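Local coordinates for ribose-phosphate pyrophosphokinase (Thermus thermophilus, PDB 7PN0), which catalyses the transfer of a diphosphate group from ATP to ribose 5-phosphate, giving phosphoribosyl pyrophosphate, a precursor in nucleotide synthesis, at residues A[150-153]-A[154-158]. Numbering follows the deposited sequence.
Sequences IANY and FATRV
The ring of Tyr153 sits between the side chains of Phe154 and Arg157 near the C-terminal end of helix 147-157, and it illustrates how one aromatic residue can engage two neighbours along a helix flank. CB stays close to the backbone, beside the amide of Phe154. With CG anti to the backbone N (chi1 159°), the ring swings toward the C-terminal end of the helix. Its CE2 edge then turns to the face of Phe154 in an edge-to-face pair, the planes meeting at 57°. Tyr153 CE2 comes within 3.8 Å of Phe154 CD1. On the other side of the ring, Tyr153 CE1 packs at 3.4 Å against CG of Arg157, while CB of that arginine lies over one face of the tyrosine, offset toward the rim. At the tip, OH hydrogen-bonds to Glu266 OE1, and Arg157 NH1 forms a salt bridge with Glu266 OE2, so a single carboxylate ties down both polar ends.

Beyond the tyrosine, Phe154 runs alongside Ile150, and Ile150 CG2 touches Phe154 CE2 at 3.7 Å. The i to i-4 bonds run from Phe154 N to Ile150 O and from Ala155 N to Ala151 O. Thr156 N still reaches Asn152 O, but at a more bent angle (136°), and is also weakly bonded to Tyr153 O. Thr156 OG1 donates to this same Tyr153 carbonyl at 2.9 Å.

This is helix-on-sheet packing, consistent with a PRTase-like domain: Phe154 reaches Leu215 of strand 213-218 and Tyr243 and Ala245 of strand 241-246 in the mixed sheet, with Leu179 and Leu183 of helix 173-183 alongside.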
# COMPACT_ATOMS: atom_id res chain seq x y z
N ILE A 150 18.18 32.18 16.35
CA ILE A 150 17.47 33.51 16.32
C ILE A 150 17.75 34.24 17.64
O ILE A 150 18.03 35.48 17.61
CB ILE A 150 15.97 33.33 16.06
CG1 ILE A 150 15.74 32.88 14.61
CG2 ILE A 150 15.16 34.58 16.41
CD1 ILE A 150 14.30 32.69 14.23
N ALA A 151 17.66 33.55 18.77
CA ALA A 151 17.95 34.14 20.09
C ALA A 151 19.44 34.59 20.14
O ALA A 151 19.73 35.71 20.61
CB ALA A 151 17.58 33.16 21.17
N ASN A 152 20.37 33.81 19.62
CA ASN A 152 21.81 34.18 19.56
C ASN A 152 21.98 35.50 18.79
O ASN A 152 22.71 36.42 19.25
CB ASN A 152 22.66 33.07 18.95
CG ASN A 152 24.15 33.41 18.99
OD1 ASN A 152 24.74 33.35 20.05
ND2 ASN A 152 24.73 33.76 17.85
N TYR A 153 21.33 35.60 17.63
CA TYR A 153 21.38 36.80 16.77
C TYR A 153 21.02 38.01 17.63
O TYR A 153 21.80 38.98 17.71
CB TYR A 153 20.41 36.71 15.59
CG TYR A 153 20.06 38.06 15.01
CD1 TYR A 153 21.01 38.78 14.30
CD2 TYR A 153 18.82 38.62 15.19
CE1 TYR A 153 20.71 40.02 13.76
CE2 TYR A 153 18.51 39.88 14.69
CZ TYR A 153 19.46 40.59 13.97
OH TYR A 153 19.12 41.81 13.44
N PHE A 154 19.84 37.98 18.25
CA PHE A 154 19.37 39.15 19.03
C PHE A 154 20.35 39.42 20.18
O PHE A 154 20.66 40.60 20.43
CB PHE A 154 17.95 38.94 19.57
CG PHE A 154 16.83 39.11 18.58
CD1 PHE A 154 16.57 40.33 17.97
CD2 PHE A 154 16.02 38.02 18.26
CE1 PHE A 154 15.52 40.47 17.08
CE2 PHE A 154 14.98 38.17 17.35
CZ PHE A 154 14.72 39.38 16.78
N ALA A 155 20.78 38.41 20.92
CA ALA A 155 21.73 38.55 22.05
C ALA A 155 23.00 39.26 21.54
O ALA A 155 23.58 40.00 22.35
CB ALA A 155 22.09 37.24 22.69
N THR A 156 23.40 39.08 20.27
CA THR A 156 24.64 39.72 19.76
C THR A 156 24.39 41.09 19.13
O THR A 156 25.39 41.72 18.76
CB THR A 156 25.40 38.84 18.78
OG1 THR A 156 24.64 38.73 17.59
CG2 THR A 156 25.71 37.49 19.38
N ARG A 157 23.14 41.53 18.98
CA ARG A 157 22.81 42.71 18.14
C ARG A 157 22.15 43.84 18.93
O ARG A 157 22.22 44.99 18.44
CB ARG A 157 21.86 42.35 16.99
CG ARG A 157 22.60 41.99 15.71
CD ARG A 157 22.97 43.12 14.74
NE ARG A 157 22.87 44.46 15.28
CZ ARG A 157 22.88 45.57 14.56
NH1 ARG A 157 22.98 45.54 13.25
NH2 ARG A 157 22.77 46.73 15.19
N VAL A 158 21.42 43.53 19.99
CA VAL A 158 20.49 44.53 20.60
C VAL A 158 20.86 44.70 22.07
O VAL A 158 21.47 43.82 22.69
CB VAL A 158 19.00 44.18 20.42
CG1 VAL A 158 18.60 43.97 18.96
CG2 VAL A 158 18.59 42.99 21.27